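Local coordinates for multifunctional non-homologous end joining DNA repair protein LigD (PDB 2IRX) that probably repairs DNA double-strand breaks together with Ku by processing, filling and resealing the ends, this construct being its primase-polymerase domain, at residues 170-175 against 258-263. Sequence-based numbering, arbitrary orientation.
Sequences TFPVTS and RTWAEL. With GTP (guanosine-5'-triphosphate), chain C.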
ATOM      1  N   THR A 170     -14.674  -0.690   6.303  1.00 13.89           N
ATOM      2  CA  THR A 170     -13.636   0.041   5.573  1.00 14.13           C
ATOM      3  C   THR A 170     -12.673   0.721   6.558  1.00 13.55           C
ATOM      4  O   THR A 170     -13.111   1.334   7.552  1.00 13.67           O
ATOM      5  CB  THR A 170     -14.291   1.083   4.626  1.00 13.74           C
ATOM      6  OG1 THR A 170     -15.298   0.428   3.845  1.00 14.36           O
ATOM      7  CG2 THR A 170     -13.262   1.711   3.701  1.00 14.57           C
ATOM      8  N   PHE A 171     -11.377   0.574   6.280  1.00 13.46           N
ATOM      9  CA  PHE A 171     -10.287   1.136   7.089  1.00 13.45           C
ATOM     10  C   PHE A 171      -9.592   2.214   6.275  1.00 13.30           C
ATOM     11  O   PHE A 171      -9.223   1.950   5.122  1.00 13.32           O
ATOM     12  CB  PHE A 171      -9.262   0.040   7.401  1.00 13.93           C
ATOM     13  CG  PHE A 171      -9.803  -1.058   8.266  1.00 15.70           C
ATOM     14  CD1 PHE A 171      -9.724  -0.961   9.659  1.00 17.39           C
ATOM     15  CD2 PHE A 171     -10.414  -2.170   7.697  1.00 16.45           C
ATOM     16  CE1 PHE A 171     -10.233  -1.983  10.477  1.00 19.53           C
ATOM     17  CE2 PHE A 171     -10.932  -3.193   8.501  1.00 18.73           C
ATOM     18  CZ  PHE A 171     -10.844  -3.099   9.892  1.00 18.28           C
ATOM     19  N   PRO A 172      -9.423   3.430   6.851  1.00 12.55           N
ATOM     20  CA  PRO A 172      -8.712   4.502   6.138  1.00 12.49           C
ATOM     21  C   PRO A 172      -7.216   4.538   6.430  1.00 12.51           C
ATOM     22  O   PRO A 172      -6.774   4.277   7.568  1.00 12.79           O
ATOM     23  CB  PRO A 172      -9.353   5.780   6.687  1.00 12.63           C
ATOM     24  CG  PRO A 172      -9.712   5.420   8.134  1.00 11.53           C
ATOM     25  CD  PRO A 172      -9.920   3.886   8.172  1.00 12.53           C
ATOM     26  N   VAL A 173      -6.465   4.896   5.397  1.00 12.78           N
ATOM     27  CA  VAL A 173      -5.010   4.981   5.453  1.00 13.32           C
ATOM     28  C   VAL A 173      -4.607   6.287   4.738  1.00 12.99           C
ATOM     29  O   VAL A 173      -4.936   6.486   3.560  1.00 14.52           O
ATOM     30  CB  VAL A 173      -4.335   3.756   4.752  1.00 13.46           C
ATOM     31  CG1 VAL A 173      -2.782   3.928   4.690  1.00 13.58           C
ATOM     32  CG2 VAL A 173      -4.739   2.419   5.429  1.00 13.93           C
ATOM     33  N   THR A 174      -3.928   7.189   5.430  1.00 11.76           N
ATOM     34  CA  THR A 174      -3.340   8.339   4.714  1.00 12.09           C
ATOM     35  C   THR A 174      -2.139   7.779   3.924  1.00 11.30           C
ATOM     36  O   THR A 174      -1.300   7.069   4.480  1.00 12.28           O
ATOM     37  CB  THR A 174      -2.951   9.550   5.659  1.00 10.34           C
ATOM     38  OG1 THR A 174      -2.269   9.084   6.846  1.00 10.74           O
ATOM     39  CG2 THR A 174      -4.216  10.364   6.045  1.00 11.96           C
ATOM     40  N   SER A 175      -2.076   8.060   2.625  1.00 12.01           N
ATOM     41  CA  SER A 175      -1.101   7.382   1.749  1.00 12.34           C
ATOM     42  C   SER A 175       0.373   7.669   2.042  1.00 12.40           C
ATOM     43  O   SER A 175       1.246   6.907   1.628  1.00 13.14           O
ATOM     44  CB  SER A 175      -1.356   7.734   0.278  1.00 13.00           C
ATOM     45  OG  SER A 175      -0.917   9.058   0.042  1.00 11.89           O
ATOM     46  N   ARG A 258      -5.278   5.022   9.858  1.00  7.53           N
ATOM     47  CA  ARG A 258      -5.918   6.042  10.676  1.00  8.90           C
ATOM     48  C   ARG A 258      -7.233   5.531  11.274  1.00  8.32           C
ATOM     49  O   ARG A 258      -7.781   4.503  10.835  1.00  8.75           O
ATOM     50  CB  ARG A 258      -6.192   7.324   9.848  1.00  8.86           C
ATOM     51  CG  ARG A 258      -5.008   7.865   8.985  1.00  7.56           C
ATOM     52  CD  ARG A 258      -3.722   8.122   9.804  1.00  6.43           C
ATOM     53  NE  ARG A 258      -3.864   9.244  10.737  1.00  8.67           N
ATOM     54  CZ  ARG A 258      -3.521  10.494  10.470  1.00  6.77           C
ATOM     55  NH1 ARG A 258      -3.690  11.434  11.384  1.00  6.48           N
ATOM     56  NH2 ARG A 258      -2.984  10.799   9.295  1.00  5.43           N
ATOM     57  N   THR A 259      -7.758   6.274  12.245  1.00  8.85           N
ATOM     58  CA  THR A 259      -9.149   6.053  12.681  1.00  9.33           C
ATOM     59  C   THR A 259     -10.091   6.964  11.864  1.00  9.25           C
ATOM     60  O   THR A 259      -9.670   8.008  11.358  1.00  9.38           O
ATOM     61  CB  THR A 259      -9.346   6.308  14.195  1.00  9.46           C
ATOM     62  OG1 THR A 259      -9.187   7.707  14.479  1.00 10.23           O
ATOM     63  CG2 THR A 259      -8.327   5.483  15.037  1.00 10.62           C
ATOM     64  N   TRP A 260     -11.352   6.576  11.743  1.00  9.29           N
ATOM     65  CA  TRP A 260     -12.354   7.467  11.150  1.00  9.50           C
ATOM     66  C   TRP A 260     -12.479   8.815  11.916  1.00  9.50           C
ATOM     67  O   TRP A 260     -12.651   9.866  11.294  1.00  9.27           O
ATOM     68  CB  TRP A 260     -13.706   6.746  10.972  1.00 10.25           C
ATOM     69  CG  TRP A 260     -13.668   5.767   9.840  1.00  9.83           C
ATOM     70  CD1 TRP A 260     -13.617   4.394   9.928  1.00 10.04           C
ATOM     71  CD2 TRP A 260     -13.652   6.080   8.442  1.00  9.76           C
ATOM     72  NE1 TRP A 260     -13.592   3.837   8.663  1.00 10.10           N
ATOM     73  CE2 TRP A 260     -13.592   4.847   7.733  1.00  9.51           C
ATOM     74  CE3 TRP A 260     -13.686   7.278   7.715  1.00  9.08           C
ATOM     75  CZ2 TRP A 260     -13.563   4.784   6.327  1.00 11.16           C
ATOM     76  CZ3 TRP A 260     -13.646   7.213   6.306  1.00  8.89           C
ATOM     77  CH2 TRP A 260     -13.589   5.972   5.635  1.00  9.82           C
ATOM     78  N   ALA A 261     -12.312   8.799  13.239  1.00  9.09           N
ATOM     79  CA  ALA A 261     -12.362  10.035  14.032  1.00  9.24           C
ATOM     80  C   ALA A 261     -11.264  11.033  13.622  1.00  9.05           C
ATOM     81  O   ALA A 261     -11.486  12.244  13.607  1.00  8.34           O
ATOM     82  CB  ALA A 261     -12.286   9.727  15.540  1.00  9.20           C
ATOM     83  N   GLU A 262     -10.088  10.517  13.275  1.00  8.56           N
ATOM     84  CA  GLU A 262      -8.992  11.364  12.817  1.00  9.60           C
ATOM     85  C   GLU A 262      -9.346  12.037  11.504  1.00  9.63           C
ATOM     86  O   GLU A 262      -8.919  13.157  11.246  1.00 10.05           O
ATOM     87  CB  GLU A 262      -7.714  10.544  12.632  1.00  9.53           C
ATOM     88  CG  GLU A 262      -7.054  10.153  13.933  1.00 12.05           C
ATOM     89  CD  GLU A 262      -5.689   9.555  13.670  1.00 14.24           C
ATOM     90  OE1 GLU A 262      -5.639   8.405  13.177  1.00 12.49           O
ATOM     91  OE2 GLU A 262      -4.688  10.262  13.901  1.00 18.24           O
ATOM     92  N   LEU A 263     -10.145  11.348  10.688  1.00  9.82           N
ATOM     93  CA  LEU A 263     -10.605  11.897   9.415  1.00 10.52           C
ATOM     94  C   LEU A 263     -11.661  13.010   9.548  1.00 10.92           C
ATOM     95  O   LEU A 263     -11.966  13.667   8.557  1.00 10.94           O
ATOM     96  CB  LEU A 263     -11.086  10.786   8.459  1.00 10.13           C
ATOM     97  CG  LEU A 263     -10.020  10.306   7.468  1.00  9.23           C
ATOM     98  CD1 LEU A 263      -8.811   9.673   8.216  1.00 10.20           C
ATOM     99  CD2 LEU A 263     -10.640   9.353   6.435  1.00  9.96           C
TER
HETATM  100  PG  GTP C 305      -0.626   9.656  -3.803  1.00 15.17           P
HETATM  101  O1G GTP C 305      -1.326   9.844  -2.511  1.00 15.05           O
HETATM  102  O2G GTP C 305      -1.605   9.511  -4.949  1.00 12.82           O
HETATM  103  O3G GTP C 305       0.401  10.726  -4.055  1.00 16.03           O
HETATM  104  O3B GTP C 305       0.235   8.293  -3.590  1.00 15.64           O
HETATM  105  PB  GTP C 305      -0.064   6.811  -4.122  1.00 14.15           P
HETATM  106  O1B GTP C 305      -1.526   6.507  -4.175  1.00 12.98           O
HETATM  107  O2B GTP C 305       0.623   5.832  -3.252  1.00 12.25           O
HETATM  108  O3A GTP C 305       0.441   6.905  -5.631  1.00 15.65           O
HETATM  109  PA  GTP C 305       1.725   6.305  -6.397  1.00 16.01           P
HETATM  110  O1A GTP C 305       2.871   6.055  -5.451  1.00 16.23           O
HETATM  111  O2A GTP C 305       2.015   7.315  -7.482  1.00 13.26           O
HETATM  112  O5' GTP C 305       1.190   4.940  -7.015  1.00 16.56           O
HETATM  113  C5' GTP C 305       0.048   4.869  -7.878  1.00 15.38           C
HETATM  114  C4' GTP C 305       0.020   3.500  -8.573  1.00 15.70           C
HETATM  115  O4' GTP C 305       1.202   3.224  -9.324  1.00 13.85           O
HETATM  116  C3' GTP C 305      -0.104   2.359  -7.582  1.00 13.07           C
HETATM  117  O3' GTP C 305      -0.813   1.365  -8.273  1.00 15.97           O
HETATM  118  C2' GTP C 305       1.346   1.897  -7.369  1.00 13.79           C
HETATM  119  O2' GTP C 305       1.572   0.563  -6.933  1.00 13.13           O
HETATM  120  C1' GTP C 305       1.952   2.142  -8.741  1.00 15.46           C
HETATM  121  N9  GTP C 305       3.323   2.677  -8.809  1.00 16.13           N
HETATM  122  C8  GTP C 305       3.962   3.555  -7.970  1.00 17.03           C
HETATM  123  N7  GTP C 305       5.176   3.811  -8.505  1.00 18.56           N
HETATM  124  C5  GTP C 305       5.289   3.141  -9.683  1.00 17.01           C
HETATM  125  C6  GTP C 305       6.305   3.069 -10.645  1.00 17.69           C
HETATM  126  O6  GTP C 305       7.364   3.683 -10.489  1.00 15.70           O
HETATM  127  N1  GTP C 305       6.101   2.295 -11.785  1.00 17.45           N
HETATM  128  C2  GTP C 305       4.919   1.599 -11.979  1.00 17.74           C
HETATM  129  N2  GTP C 305       4.760   0.844 -13.075  1.00 17.98           N
HETATM  130  N3  GTP C 305       3.913   1.670 -11.014  1.00 16.69           N
HETATM  131  C4  GTP C 305       4.112   2.438  -9.888  1.00 17.20           C
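Three N-H donors from 258-263 reach three oxygens spaced every second residue along strand 171-174 and its lead-in, at T170, P172 and T174. The W260 indole NE1 gives its hydrogen to T170 O at 2.8 Å, close to the ring plane. The backbone N of R258 meets P172 O, also at 2.8 Å and nearly straight (167°), carrying on the antiparallel pairing of 171-174 with strand 253-257. R258 NH2 donates to T174 OG1 at 3.1 Å, the hydroxyl sitting at the edge of the guanidinium and in its plane; T174 OG1 also has a weak bond with A256 O. The arginine chain bends at chi2 and chi3 (-55° and -68°), which folds the guanidinium back beside T174.

The other two guanidinium nitrogens are taken by E262: R258 NE goes to E262 OE1 at 3.1 Å and R258 NH1 to E262 OE2 at 3.0 Å, a side-on salt bridge in which both carboxylate oxygens are met from above their plane. NH2 has a second acceptor in R269 O. E262 OE1 also accepts from T259 N through its anti lone pair and forms a salt bridge with R279, while T259 OG1 takes the hydrogen of E262 N in an ST motif.

Between the polar pairs, P172 lies over one face of the W260 indole, with CD 3.9 Å from the centroid of the five-membered ring in a CH-pi contact, and its CB touches L263 CD2 at 3.8 Å.

Just past the strand, S175 OG donates to GTP O1G at 2.7 Å and is also hydrogen-bonded to S177 N. The loop after strand 253-257 is thus held to strand 171-174, inside the polymerase-domain sheet, by directional bonds around an apolar centre, while the strand's far end leads into the nucleotide site.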